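Local coordinates for protein-glutamine gamma-glutamyltransferase 2 (Pagrus major, PDB 1G0D) that probably cross-links proteins in a calcium-dependent reaction, joining peptide-bound glutamine to lysine side chains or other primary amines, at residues Arg25-Glu30 with Gly178-Tyr183; Asp186-Val191 with Cys280-Cys285; Val253-Gln258 with Arg265-Gly270. All blocks are in the same frame, centred on the assembly; numbering follows the deposited sequence.

The three contacts lie close together around helices 184-193, 253-261 and 272-286. Contacts 1 and 2 have centres about 12 Å apart, contacts 2 and 3 about 13 Å, and contacts 1 and 3 about 19 Å. Contact 1 joins an N-terminal loop to the loop that leads into helix 184-193. Contact 2 packs that helix on helix 272-286, whose first residue is the active-site Cys272. Contact 3 joins helix 253-261 to the chain just before helix 272-286. Along the chain contact 1 closes before contact 2 opens, and contact 3 is nested in the loop that contact 2 closes. Contacts 1 and 2 in series link the N-terminal region to the helix that begins at Cys272, and contact 3 packs beside them.

Contact 1: Arg25-Glu30 with Gly178-Tyr183; sequences REIDRE and GQFEDY
Ile27 and Phe180 each turn their first branch beside their own backbone N, which brings the two together: CG1 of Ile27 (chi1 -61°) and the ring of Phe180 (chi1 -57°) both lie anti to the carbonyl carbon. The contact joins the N-terminal beta-sandwich region to the catalytic core through two loops, and Phe180 sits in a type I beta turn from Gly178 to Glu181. Ile27 CG1 meets Phe180 CD1 at 3.2 Å, coming at the ring obliquely. Glu26 CB adds a second apolar touch, 3.6 Å from Phe180 CB. Gln179 CG lies 3.7 Å above the Phe180 ring plane, over its centre. The carboxylate of Glu26 turns to a salt bridge with Arg655, which also pairs with Glu181, so the C-terminal Ig-like domain reaches this junction. Two waters join the backbones. One lies between the carbonyls of Glu26 and Phe180, whose O atoms are both acceptors 3.3 Å apart, and appears to donate to both. The second water donates to Ile27 O at 3.2 Å and accepts from Tyr183 N, also at 3.2 Å.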
ATOM      1  N   ARG A  25       8.035 -12.291 -18.320  1.00 18.06           N
ATOM      2  CA  ARG A  25       9.140 -13.215 -18.101  1.00 19.69           C
ATOM      3  C   ARG A  25       9.919 -13.082 -16.820  1.00 20.04           C
ATOM      4  O   ARG A  25      10.692 -13.976 -16.519  1.00 23.90           O
ATOM      5  CB  ARG A  25      10.112 -13.195 -19.263  1.00 18.38           C
ATOM      6  CG  ARG A  25      11.058 -12.053 -19.221  1.00 26.23           C
ATOM      7  CD  ARG A  25      12.224 -12.366 -20.120  1.00 29.35           C
ATOM      8  NE  ARG A  25      13.354 -11.501 -19.840  1.00 33.42           N
ATOM      9  CZ  ARG A  25      14.500 -11.563 -20.506  1.00 35.69           C
ATOM     10  NH1 ARG A  25      14.644 -12.448 -21.477  1.00 34.92           N
ATOM     11  NH2 ARG A  25      15.506 -10.745 -20.213  1.00 38.08           N
ATOM     12  N   GLU A  26       9.732 -11.991 -16.068  1.00 20.18           N
ATOM     13  CA  GLU A  26      10.420 -11.808 -14.778  1.00 18.27           C
ATOM     14  C   GLU A  26       9.836 -12.838 -13.819  1.00 17.56           C
ATOM     15  O   GLU A  26      10.518 -13.345 -12.953  1.00 16.57           O
ATOM     16  CB  GLU A  26      10.136 -10.431 -14.207  1.00 22.52           C
ATOM     17  CG  GLU A  26      10.844  -9.385 -14.910  1.00 27.55           C
ATOM     18  CD  GLU A  26      12.297  -9.652 -14.854  1.00 36.78           C
ATOM     19  OE1 GLU A  26      12.936  -9.157 -13.911  1.00 45.23           O
ATOM     20  OE2 GLU A  26      12.809 -10.371 -15.742  1.00 47.79           O
ATOM     21  N   ILE A  27       8.541 -13.110 -14.005  1.00 18.31           N
ATOM     22  CA  ILE A  27       7.768 -14.078 -13.239  1.00 17.10           C
ATOM     23  C   ILE A  27       8.266 -15.516 -13.494  1.00 20.21           C
ATOM     24  O   ILE A  27       8.529 -16.236 -12.542  1.00 27.79           O
ATOM     25  CB  ILE A  27       6.242 -13.988 -13.631  1.00 15.54           C
ATOM     26  CG1 ILE A  27       5.694 -12.592 -13.325  1.00 12.48           C
ATOM     27  CG2 ILE A  27       5.417 -15.012 -12.870  1.00 11.07           C
ATOM     28  CD1 ILE A  27       4.382 -12.270 -14.053  1.00  5.98           C
ATOM     29  N   ASP A  28       8.397 -15.930 -14.761  1.00 19.26           N
ATOM     30  CA  ASP A  28       8.835 -17.287 -15.123  1.00 17.74           C
ATOM     31  C   ASP A  28       9.058 -17.389 -16.655  1.00 20.78           C
ATOM     32  O   ASP A  28       8.329 -16.789 -17.433  1.00 22.65           O
ATOM     33  CB  ASP A  28       7.760 -18.293 -14.687  1.00 18.45           C
ATOM     34  CG  ASP A  28       8.302 -19.721 -14.495  1.00 24.38           C
ATOM     35  OD1 ASP A  28       7.685 -20.520 -13.748  1.00 24.37           O
ATOM     36  OD2 ASP A  28       9.343 -20.068 -15.087  1.00 29.37           O
ATOM     37  N   ARG A  29      10.054 -18.170 -17.078  1.00 22.66           N
ATOM     38  CA  ARG A  29      10.387 -18.378 -18.496  1.00 17.94           C
ATOM     39  C   ARG A  29       9.955 -19.726 -19.003  1.00 17.34           C
ATOM     40  O   ARG A  29       9.716 -19.909 -20.192  1.00 15.07           O
ATOM     41  CB  ARG A  29      11.875 -18.329 -18.695  1.00 22.15           C
ATOM     42  CG  ARG A  29      12.350 -16.970 -18.909  1.00 30.46           C
ATOM     43  CD  ARG A  29      13.751 -16.861 -18.466  1.00 34.75           C
ATOM     44  NE  ARG A  29      13.875 -15.673 -17.647  1.00 42.73           N
ATOM     45  CZ  ARG A  29      14.845 -14.781 -17.778  1.00 42.86           C
ATOM     46  NH1 ARG A  29      14.878 -13.712 -16.976  1.00 46.24           N
ATOM     47  NH2 ARG A  29      15.778 -14.976 -18.703  1.00 40.14           N
ATOM     48  N   GLU A  30       9.882 -20.682 -18.087  1.00 18.84           N
ATOM     49  CA  GLU A  30       9.504 -22.037 -18.425  1.00 19.52           C
ATOM     50  C   GLU A  30       8.013 -22.273 -18.556  1.00 20.70           C
ATOM     51  O   GLU A  30       7.610 -23.343 -19.010  1.00 22.62           O
ATOM     52  CB  GLU A  30      10.103 -23.010 -17.418  1.00 26.86           C
ATOM     53  CG  GLU A  30      11.596 -22.762 -17.094  1.00 38.82           C
ATOM     54  CD  GLU A  30      12.499 -22.613 -18.339  1.00 49.44           C
ATOM     55  OE1 GLU A  30      12.218 -23.245 -19.397  1.00 51.63           O
ATOM     56  OE2 GLU A  30      13.508 -21.857 -18.245  1.00 55.17           O
ATOM     57  N   GLY A 178       7.953  -7.078  -4.624  1.00 13.44           N
ATOM     58  CA  GLY A 178       8.239  -8.415  -5.129  1.00 10.67           C
ATOM     59  C   GLY A 178       7.147  -9.108  -5.928  1.00 12.37           C
ATOM     60  O   GLY A 178       6.966 -10.298  -5.750  1.00 16.25           O
ATOM     61  N   GLN A 179       6.415  -8.410  -6.804  1.00 11.38           N
ATOM     62  CA  GLN A 179       5.359  -9.076  -7.572  1.00 10.21           C
ATOM     63  C   GLN A 179       5.844 -10.129  -8.572  1.00 12.71           C
ATOM     64  O   GLN A 179       5.063 -10.991  -9.000  1.00 14.52           O
ATOM     65  CB  GLN A 179       4.483  -8.057  -8.305  1.00  8.96           C
ATOM     66  CG  GLN A 179       5.228  -7.150  -9.226  1.00  8.99           C
ATOM     67  CD  GLN A 179       5.642  -5.878  -8.549  1.00 11.72           C
ATOM     68  OE1 GLN A 179       5.783  -5.811  -7.308  1.00 12.98           O
ATOM     69  NE2 GLN A 179       5.846  -4.847  -9.351  1.00 10.16           N
ATOM     70  N   PHE A 180       7.127 -10.096  -8.929  1.00 13.77           N
ATOM     71  CA  PHE A 180       7.656 -11.080  -9.882  1.00 14.48           C
ATOM     72  C   PHE A 180       8.537 -12.151  -9.249  1.00 16.53           C
ATOM     73  O   PHE A 180       9.223 -12.891  -9.965  1.00 12.45           O
ATOM     74  CB  PHE A 180       8.420 -10.377 -11.002  1.00 11.45           C
ATOM     75  CG  PHE A 180       7.585  -9.376 -11.740  1.00 15.20           C
ATOM     76  CD1 PHE A 180       6.261  -9.675 -12.087  1.00 16.02           C
ATOM     77  CD2 PHE A 180       8.089  -8.126 -12.034  1.00  9.68           C
ATOM     78  CE1 PHE A 180       5.460  -8.751 -12.705  1.00 11.21           C
ATOM     79  CE2 PHE A 180       7.310  -7.190 -12.655  1.00  9.04           C
ATOM     80  CZ  PHE A 180       5.985  -7.497 -12.991  1.00 14.52           C
ATOM     81  N   GLU A 181       8.512 -12.219  -7.911  1.00 19.78           N
ATOM     82  CA  GLU A 181       9.276 -13.209  -7.145  1.00 20.33           C
ATOM     83  C   GLU A 181       8.584 -14.532  -7.334  1.00 20.02           C
ATOM     84  O   GLU A 181       7.404 -14.575  -7.638  1.00 24.53           O
ATOM     85  CB  GLU A 181       9.322 -12.842  -5.667  1.00 23.64           C
ATOM     86  CG  GLU A 181      10.194 -11.620  -5.359  1.00 25.23           C
ATOM     87  CD  GLU A 181      11.700 -11.842  -5.551  1.00 26.80           C
ATOM     88  OE1 GLU A 181      12.393 -12.031  -4.530  1.00 31.21           O
ATOM     89  OE2 GLU A 181      12.199 -11.807  -6.699  1.00 28.64           O
ATOM     90  N   ASP A 182       9.291 -15.623  -7.144  1.00 20.09           N
ATOM     91  CA  ASP A 182       8.656 -16.892  -7.431  1.00 21.73           C
ATOM     92  C   ASP A 182       7.349 -17.168  -6.783  1.00 21.59           C
ATOM     93  O   ASP A 182       7.227 -17.039  -5.571  1.00 25.71           O
ATOM     94  CB  ASP A 182       9.571 -18.048  -7.106  1.00 25.20           C
ATOM     95  CG  ASP A 182      10.711 -18.137  -8.041  1.00 24.91           C
ATOM     96  OD1 ASP A 182      11.451 -19.134  -7.980  1.00 31.68           O
ATOM     97  OD2 ASP A 182      10.865 -17.195  -8.833  1.00 28.70           O
ATOM     98  N   TYR A 183       6.398 -17.576  -7.618  1.00 20.50           N
ATOM     99  CA  TYR A 183       5.056 -17.978  -7.219  1.00 20.68           C
ATOM    100  C   TYR A 183       4.085 -16.923  -6.710  1.00 19.18           C
ATOM    101  O   TYR A 183       2.920 -17.211  -6.433  1.00 18.86           O
ATOM    102  CB  TYR A 183       5.163 -19.119  -6.216  1.00 23.47           C
ATOM    103  CG  TYR A 183       6.156 -20.163  -6.652  1.00 31.53           C
ATOM    104  CD1 TYR A 183       7.238 -20.498  -5.852  1.00 36.50           C
ATOM    105  CD2 TYR A 183       6.046 -20.775  -7.897  1.00 36.57           C
ATOM    106  CE1 TYR A 183       8.190 -21.405  -6.278  1.00 41.23           C
ATOM    107  CE2 TYR A 183       6.990 -21.684  -8.337  1.00 39.27           C
ATOM    108  CZ  TYR A 183       8.060 -21.992  -7.521  1.00 44.33           C
ATOM    109  OH  TYR A 183       9.015 -22.879  -7.955  1.00 54.91           O
TER
HETATM  110  O   HOH W   1      10.699 -14.934 -10.912  1.00 21.45           O
HETATM  111  O   HOH W   2       6.828 -18.164 -10.696  1.00 20.92           O

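Contact 2: Asp186-Val191 with Cys280-Cys285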
ATOM      1  N   ASP A 186       0.982 -17.018  -8.708  1.00 17.72           N
ATOM      2  CA  ASP A 186       0.087 -18.114  -8.404  1.00 15.88           C
ATOM      3  C   ASP A 186      -0.748 -17.866  -7.160  1.00 17.21           C
ATOM      4  O   ASP A 186      -1.924 -18.274  -7.109  1.00 16.50           O
ATOM      5  CB  ASP A 186       0.899 -19.360  -8.229  1.00 16.59           C
ATOM      6  CG  ASP A 186       1.699 -19.669  -9.432  1.00 20.15           C
ATOM      7  OD1 ASP A 186       1.280 -20.608 -10.122  1.00 24.23           O
ATOM      8  OD2 ASP A 186       2.726 -18.987  -9.687  1.00 23.46           O
ATOM      9  N   ILE A 187      -0.134 -17.225  -6.161  1.00 15.38           N
ATOM     10  CA  ILE A 187      -0.824 -16.895  -4.914  1.00 14.36           C
ATOM     11  C   ILE A 187      -1.839 -15.771  -5.157  1.00 17.67           C
ATOM     12  O   ILE A 187      -2.872 -15.692  -4.489  1.00 24.03           O
ATOM     13  CB  ILE A 187       0.134 -16.391  -3.823  1.00  9.41           C
ATOM     14  CG1 ILE A 187       1.144 -17.470  -3.429  1.00 11.00           C
ATOM     15  CG2 ILE A 187      -0.661 -16.038  -2.612  1.00  9.31           C
ATOM     16  CD1 ILE A 187       2.403 -16.950  -2.768  1.00  2.00           C
ATOM     17  N   CYS A 188      -1.542 -14.877  -6.095  1.00 18.39           N
ATOM     18  CA  CYS A 188      -2.463 -13.801  -6.383  1.00 14.13           C
ATOM     19  C   CYS A 188      -3.775 -14.407  -6.856  1.00 13.91           C
ATOM     20  O   CYS A 188      -4.808 -14.005  -6.353  1.00 21.91           O
ATOM     21  CB  CYS A 188      -1.877 -12.856  -7.419  1.00 12.24           C
ATOM     22  SG  CYS A 188      -0.617 -11.784  -6.740  1.00 13.90           S
ATOM     23  N   PHE A 189      -3.745 -15.371  -7.790  1.00 14.17           N
ATOM     24  CA  PHE A 189      -4.972 -16.051  -8.274  1.00 12.57           C
ATOM     25  C   PHE A 189      -5.605 -16.903  -7.180  1.00 13.96           C
ATOM     26  O   PHE A 189      -6.780 -17.218  -7.251  1.00 14.92           O
ATOM     27  CB  PHE A 189      -4.695 -16.956  -9.488  1.00 11.99           C
ATOM     28  CG  PHE A 189      -4.531 -16.200 -10.786  1.00 11.71           C
ATOM     29  CD1 PHE A 189      -3.290 -16.137 -11.419  1.00 11.20           C
ATOM     30  CD2 PHE A 189      -5.583 -15.457 -11.311  1.00 11.02           C
ATOM     31  CE1 PHE A 189      -3.097 -15.334 -12.547  1.00 15.00           C
ATOM     32  CE2 PHE A 189      -5.400 -14.652 -12.440  1.00 13.78           C
ATOM     33  CZ  PHE A 189      -4.154 -14.584 -13.058  1.00  8.84           C
ATOM     34  N   GLU A 190      -4.822 -17.265  -6.165  1.00 15.71           N
ATOM     35  CA  GLU A 190      -5.313 -18.048  -5.027  1.00 14.24           C
ATOM     36  C   GLU A 190      -6.163 -17.151  -4.113  1.00 16.95           C
ATOM     37  O   GLU A 190      -7.140 -17.576  -3.493  1.00 15.70           O
ATOM     38  CB  GLU A 190      -4.125 -18.587  -4.240  1.00 14.81           C
ATOM     39  CG  GLU A 190      -4.475 -19.791  -3.414  1.00 18.32           C
ATOM     40  CD  GLU A 190      -3.363 -20.252  -2.492  1.00 22.33           C
ATOM     41  OE1 GLU A 190      -3.643 -21.197  -1.735  1.00 25.57           O
ATOM     42  OE2 GLU A 190      -2.236 -19.697  -2.501  1.00 22.82           O
ATOM     43  N   VAL A 191      -5.759 -15.896  -4.001  1.00 17.75           N
ATOM     44  CA  VAL A 191      -6.503 -14.940  -3.203  1.00 15.45           C
ATOM     45  C   VAL A 191      -7.862 -14.750  -3.892  1.00 18.93           C
ATOM     46  O   VAL A 191      -8.887 -14.602  -3.243  1.00 20.22           O
ATOM     47  CB  VAL A 191      -5.775 -13.566  -3.153  1.00 13.35           C
ATOM     48  CG1 VAL A 191      -6.633 -12.541  -2.427  1.00 13.20           C
ATOM     49  CG2 VAL A 191      -4.427 -13.713  -2.451  1.00  9.70           C
ATOM     50  N   CYS A 280      -0.909  -3.472  -3.324  1.00 15.31           N
ATOM     51  CA  CYS A 280      -0.115  -3.033  -4.446  1.00 12.82           C
ATOM     52  C   CYS A 280       0.603  -4.176  -5.114  1.00 11.37           C
ATOM     53  O   CYS A 280       0.595  -4.248  -6.318  1.00 18.55           O
ATOM     54  CB  CYS A 280       0.923  -2.034  -4.005  1.00 13.91           C
ATOM     55  SG  CYS A 280       1.731  -1.180  -5.344  1.00 14.24           S
ATOM     56  N   THR A 281       1.224  -5.062  -4.346  1.00 12.55           N
ATOM     57  CA  THR A 281       1.976  -6.201  -4.905  1.00  9.27           C
ATOM     58  C   THR A 281       1.116  -7.097  -5.770  1.00 12.65           C
ATOM     59  O   THR A 281       1.533  -7.559  -6.823  1.00 15.11           O
ATOM     60  CB  THR A 281       2.552  -7.101  -3.801  1.00  8.20           C
ATOM     61  OG1 THR A 281       3.825  -6.604  -3.380  1.00  9.76           O
ATOM     62  CG2 THR A 281       2.773  -8.477  -4.310  1.00  4.04           C
ATOM     63  N   VAL A 282      -0.093  -7.357  -5.305  1.00 13.20           N
ATOM     64  CA  VAL A 282      -0.994  -8.233  -6.018  1.00 14.07           C
ATOM     65  C   VAL A 282      -1.630  -7.599  -7.256  1.00 14.80           C
ATOM     66  O   VAL A 282      -1.737  -8.237  -8.286  1.00 20.17           O
ATOM     67  CB  VAL A 282      -2.121  -8.767  -5.036  1.00 14.93           C
ATOM     68  CG1 VAL A 282      -3.158  -9.601  -5.821  1.00 15.58           C
ATOM     69  CG2 VAL A 282      -1.477  -9.624  -3.908  1.00 10.00           C
ATOM     70  N   LEU A 283      -2.067  -6.357  -7.166  1.00 13.52           N
ATOM     71  CA  LEU A 283      -2.693  -5.729  -8.315  1.00 10.14           C
ATOM     72  C   LEU A 283      -1.591  -5.471  -9.386  1.00 12.69           C
ATOM     73  O   LEU A 283      -1.765  -5.760 -10.580  1.00 13.75           O
ATOM     74  CB  LEU A 283      -3.427  -4.461  -7.846  1.00  6.86           C
ATOM     75  CG  LEU A 283      -4.578  -4.761  -6.858  1.00  7.42           C
ATOM     76  CD1 LEU A 283      -4.928  -3.515  -6.101  1.00  2.00           C
ATOM     77  CD2 LEU A 283      -5.808  -5.289  -7.583  1.00  2.00           C
ATOM     78  N   ARG A 284      -0.435  -4.971  -8.964  1.00 13.18           N
ATOM     79  CA  ARG A 284       0.653  -4.783  -9.916  1.00 10.86           C
ATOM     80  C   ARG A 284       0.893  -6.147 -10.587  1.00 12.88           C
ATOM     81  O   ARG A 284       0.895  -6.244 -11.793  1.00 18.05           O
ATOM     82  CB  ARG A 284       1.901  -4.286  -9.201  1.00  2.00           C
ATOM     83  CG  ARG A 284       1.967  -2.796  -9.212  1.00  2.00           C
ATOM     84  CD  ARG A 284       3.302  -2.254  -8.767  1.00  2.00           C
ATOM     85  NE  ARG A 284       3.157  -0.834  -8.410  1.00  3.51           N
ATOM     86  CZ  ARG A 284       4.171  -0.043  -8.082  1.00  4.49           C
ATOM     87  NH1 ARG A 284       5.400  -0.535  -8.064  1.00  3.64           N
ATOM     88  NH2 ARG A 284       3.977   1.242  -7.787  1.00  2.00           N
ATOM     89  N   CYS A 285       1.037  -7.216  -9.810  1.00 17.93           N
ATOM     90  CA  CYS A 285       1.235  -8.555 -10.389  1.00 15.23           C
ATOM     91  C   CYS A 285       0.155  -8.951 -11.396  1.00 15.22           C
ATOM     92  O   CYS A 285       0.470  -9.466 -12.444  1.00 21.03           O
ATOM     93  CB  CYS A 285       1.282  -9.628  -9.301  1.00 12.20           C
ATOM     94  SG  CYS A 285       1.934 -11.235  -9.864  1.00 14.26           S
TER
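Cys188 sets its thiol against the facing helix, where Val282 and Cys285, one turn apart, receive it. Its sulfur lies anti to its own carbonyl carbon (chi1 -76°), which aims SG between these two residues. Both methyls of Val282 meet the sulfur from the same side. CG1 is the nearer, with Cys188 SG to Val282 CG1 at 3.5 Å, and Val282 CG2 is 3.7 Å from the same SG. The sulfur also comes down to the backbone, since Cys188 SG is 3.6 Å from Val282 CA. On the next turn, Cys285 CB touches Cys188 SG at 3.8 Å. The thiol of Cys285 swings beside its own carbonyl carbon (chi1 -165°) and ends with its SG 4.1 Å from Cys188 SG. That is packing distance, not a disulfide. Small side chains let the two helices come close, with Cys188 CA and Val282 CA only 5.8 Å apart. All three touching residues are buried. Val191 and Val282 both continue onto Ile219 of helix 212-223, and Cys285 also touches Gln179. The contact is thus plain apolar helix-helix packing. It belongs to the helical part of the papain-like transglutaminase core, in which helix 272-286 begins at the catalytic Cys272, well away from this point.

Contact 3: Val253-Gln258 with Arg265-Gly270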
ATOM      1  N   VAL A 253       6.016 -10.136  -0.171  1.00 19.46           N
ATOM      2  CA  VAL A 253       6.146 -11.569  -0.457  1.00 18.23           C
ATOM      3  C   VAL A 253       6.129 -12.519   0.775  1.00 16.62           C
ATOM      4  O   VAL A 253       5.587 -13.621   0.703  1.00 19.81           O
ATOM      5  CB  VAL A 253       7.431 -11.835  -1.279  1.00 17.97           C
ATOM      6  CG1 VAL A 253       7.578 -13.314  -1.529  1.00 16.32           C
ATOM      7  CG2 VAL A 253       7.382 -11.081  -2.583  1.00 13.60           C
ATOM      8  N   PRO A 254       6.766 -12.140   1.894  1.00 15.30           N
ATOM      9  CA  PRO A 254       6.736 -13.047   3.055  1.00 14.05           C
ATOM     10  C   PRO A 254       5.355 -13.238   3.667  1.00 13.68           C
ATOM     11  O   PRO A 254       5.037 -14.292   4.198  1.00 17.24           O
ATOM     12  CB  PRO A 254       7.730 -12.417   4.027  1.00 14.79           C
ATOM     13  CG  PRO A 254       8.590 -11.528   3.180  1.00 13.82           C
ATOM     14  CD  PRO A 254       7.623 -10.975   2.163  1.00 15.97           C
ATOM     15  N   ILE A 255       4.530 -12.207   3.588  1.00 14.66           N
ATOM     16  CA  ILE A 255       3.166 -12.276   4.091  1.00 12.85           C
ATOM     17  C   ILE A 255       2.354 -13.213   3.183  1.00 15.04           C
ATOM     18  O   ILE A 255       1.608 -14.064   3.665  1.00 14.93           O
ATOM     19  CB  ILE A 255       2.507 -10.898   4.046  1.00 11.26           C
ATOM     20  CG1 ILE A 255       3.142  -9.991   5.082  1.00  7.49           C
ATOM     21  CG2 ILE A 255       1.046 -11.030   4.220  1.00  8.74           C
ATOM     22  CD1 ILE A 255       2.908  -8.540   4.799  1.00  7.12           C
ATOM     23  N   LEU A 256       2.495 -13.035   1.864  1.00 18.92           N
ATOM     24  CA  LEU A 256       1.778 -13.868   0.896  1.00 17.94           C
ATOM     25  C   LEU A 256       2.227 -15.335   0.936  1.00 17.81           C
ATOM     26  O   LEU A 256       1.395 -16.240   0.934  1.00 15.41           O
ATOM     27  CB  LEU A 256       1.929 -13.305  -0.524  1.00 19.39           C
ATOM     28  CG  LEU A 256       1.339 -11.909  -0.817  1.00 20.68           C
ATOM     29  CD1 LEU A 256       1.712 -11.448  -2.234  1.00 14.36           C
ATOM     30  CD2 LEU A 256      -0.168 -11.950  -0.697  1.00 18.54           C
ATOM     31  N   GLN A 257       3.526 -15.599   1.001  1.00 18.99           N
ATOM     32  CA  GLN A 257       3.939 -16.994   1.038  1.00 22.19           C
ATOM     33  C   GLN A 257       3.426 -17.646   2.329  1.00 25.47           C
ATOM     34  O   GLN A 257       3.004 -18.804   2.319  1.00 26.17           O
ATOM     35  CB  GLN A 257       5.467 -17.133   0.920  1.00 26.20           C
ATOM     36  CG  GLN A 257       6.109 -16.544  -0.353  1.00 36.01           C
ATOM     37  CD  GLN A 257       5.847 -17.352  -1.665  1.00 47.12           C
ATOM     38  OE1 GLN A 257       5.049 -18.297  -1.692  1.00 52.94           O
ATOM     39  NE2 GLN A 257       6.529 -16.965  -2.755  1.00 47.82           N
ATOM     40  N   GLN A 258       3.431 -16.892   3.426  1.00 26.00           N
ATOM     41  CA  GLN A 258       2.970 -17.390   4.729  1.00 24.87           C
ATOM     42  C   GLN A 258       1.475 -17.715   4.727  1.00 24.49           C
ATOM     43  O   GLN A 258       1.064 -18.751   5.230  1.00 26.84           O
ATOM     44  CB  GLN A 258       3.276 -16.350   5.800  1.00 27.20           C
ATOM     45  CG  GLN A 258       3.104 -16.842   7.216  1.00 36.01           C
ATOM     46  CD  GLN A 258       3.567 -15.825   8.286  1.00 41.91           C
ATOM     47  OE1 GLN A 258       2.808 -15.528   9.227  1.00 39.27           O
ATOM     48  NE2 GLN A 258       4.809 -15.303   8.152  1.00 38.55           N
ATOM     49  N   ARG A 265      -4.453 -18.634   5.565  1.00 28.03           N
ATOM     50  CA  ARG A 265      -4.674 -18.297   6.942  1.00 27.34           C
ATOM     51  C   ARG A 265      -4.244 -16.870   7.224  1.00 23.00           C
ATOM     52  O   ARG A 265      -3.059 -16.584   7.141  1.00 25.05           O
ATOM     53  CB  ARG A 265      -3.830 -19.225   7.770  1.00 33.69           C
ATOM     54  CG  ARG A 265      -4.602 -20.168   8.591  1.00 46.96           C
ATOM     55  CD  ARG A 265      -3.687 -20.662   9.675  1.00 63.00           C
ATOM     56  NE  ARG A 265      -4.240 -21.816  10.369  1.00 77.85           N
ATOM     57  CZ  ARG A 265      -4.223 -23.060   9.896  1.00 85.78           C
ATOM     58  NH1 ARG A 265      -4.766 -24.040  10.615  1.00 91.56           N
ATOM     59  NH2 ARG A 265      -3.664 -23.333   8.715  1.00 89.14           N
ATOM     60  N   PRO A 266      -5.183 -15.970   7.616  1.00 18.60           N
ATOM     61  CA  PRO A 266      -4.805 -14.585   7.900  1.00 15.53           C
ATOM     62  C   PRO A 266      -3.469 -14.511   8.616  1.00 17.32           C
ATOM     63  O   PRO A 266      -3.222 -15.259   9.551  1.00 22.30           O
ATOM     64  CB  PRO A 266      -5.957 -14.074   8.759  1.00 12.69           C
ATOM     65  CG  PRO A 266      -7.127 -14.745   8.180  1.00 11.56           C
ATOM     66  CD  PRO A 266      -6.629 -16.171   7.838  1.00 13.37           C
ATOM     67  N   VAL A 267      -2.594 -13.617   8.163  1.00 18.68           N
ATOM     68  CA  VAL A 267      -1.271 -13.472   8.749  1.00 12.95           C
ATOM     69  C   VAL A 267      -1.289 -12.450   9.853  1.00 15.01           C
ATOM     70  O   VAL A 267      -1.895 -11.397   9.689  1.00 17.79           O
ATOM     71  CB  VAL A 267      -0.291 -13.038   7.669  1.00 11.27           C
ATOM     72  CG1 VAL A 267       1.087 -12.825   8.246  1.00  7.10           C
ATOM     73  CG2 VAL A 267      -0.280 -14.077   6.556  1.00  9.18           C
ATOM     74  N   LYS A 268      -0.654 -12.761  10.984  1.00 14.88           N
ATOM     75  CA  LYS A 268      -0.587 -11.810  12.100  1.00 14.51           C
ATOM     76  C   LYS A 268       0.740 -11.043  12.123  1.00 14.16           C
ATOM     77  O   LYS A 268       1.789 -11.659  12.286  1.00 17.82           O
ATOM     78  CB  LYS A 268      -0.720 -12.554  13.416  1.00 16.99           C
ATOM     79  CG  LYS A 268      -2.044 -13.258  13.622  1.00 21.87           C
ATOM     80  CD  LYS A 268      -2.217 -13.623  15.088  1.00 26.66           C
ATOM     81  CE  LYS A 268      -3.170 -14.752  15.266  1.00 28.85           C
ATOM     82  NZ  LYS A 268      -2.789 -15.833  14.331  1.00 37.31           N
ATOM     83  N   TYR A 269       0.729  -9.715  12.013  1.00 15.45           N
ATOM     84  CA  TYR A 269      -0.474  -8.875  11.922  1.00 17.61           C
ATOM     85  C   TYR A 269      -0.191  -7.781  10.897  1.00 14.98           C
ATOM     86  O   TYR A 269       0.889  -7.686  10.366  1.00 14.02           O
ATOM     87  CB  TYR A 269      -0.754  -8.175  13.275  1.00 17.32           C
ATOM     88  CG  TYR A 269      -0.986  -9.085  14.489  1.00 18.00           C
ATOM     89  CD1 TYR A 269      -2.238  -9.680  14.750  1.00 15.57           C
ATOM     90  CD2 TYR A 269       0.042  -9.328  15.383  1.00 17.34           C
ATOM     91  CE1 TYR A 269      -2.427 -10.501  15.893  1.00 20.91           C
ATOM     92  CE2 TYR A 269      -0.133 -10.134  16.508  1.00 18.54           C
ATOM     93  CZ  TYR A 269      -1.351 -10.726  16.774  1.00 19.70           C
ATOM     94  OH  TYR A 269      -1.435 -11.556  17.904  1.00 21.06           O
ATOM     95  N   GLY A 270      -1.149  -6.917  10.655  1.00 16.75           N
ATOM     96  CA  GLY A 270      -0.887  -5.843   9.733  1.00 15.23           C
ATOM     97  C   GLY A 270      -1.545  -4.554  10.203  1.00 20.16           C
ATOM     98  O   GLY A 270      -2.398  -4.552  11.101  1.00 21.19           O
TER
HETATM   99  O   HOH W   3       2.851 -14.533  11.916  1.00 35.26           O
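The flat carboxamide of Gln258 meets Val267 through its oxygen, with Gln258 OE1 3.4 Å from Val267 CG1. The second flat group, the Tyr269 ring, lies beyond the touching residues. One of its faces carries Lys268 CB, 3.4 Å above the plane and over the centre, across the cis peptide bond that joins the two residues. The hydroxyl of Tyr269 hydrogen-bonds to Asp242 N. The amide of Gln258 reaches Val267 on an extended chain, with CG opposite the backbone N (chi1 -169°). A water donates to Gln258 OE1 at 2.9 Å and to Lys268 O at 3.1 Å and so bridges the helix and the loop. The other methyl of Val267 faces the helix backbone: Val267 CG2 is 3.5 Å from Ile255 O. The same CG2 meets Ile255 CG2 more loosely, at 4.1 Å, the two side chains crossing at a slant. An alanine in place of Val267 lacks both methyls and would probably open a gap beside Ile255 and leave Gln258 OE1 without its apolar neighbour. This is local packing of helix 253-261 on the chain that leads into strand 269-270, within the transglutaminase core. Val267 is tied by backbone bonds to Val231 and Thr233 and touches Leu232 of strand 232-234. Ile255 packs on Val274 and Val278 of helix 272-286, while Leu256 reaches Thr281 and Val282 of that helix and Gln257 touches Ile187 of helix 184-193.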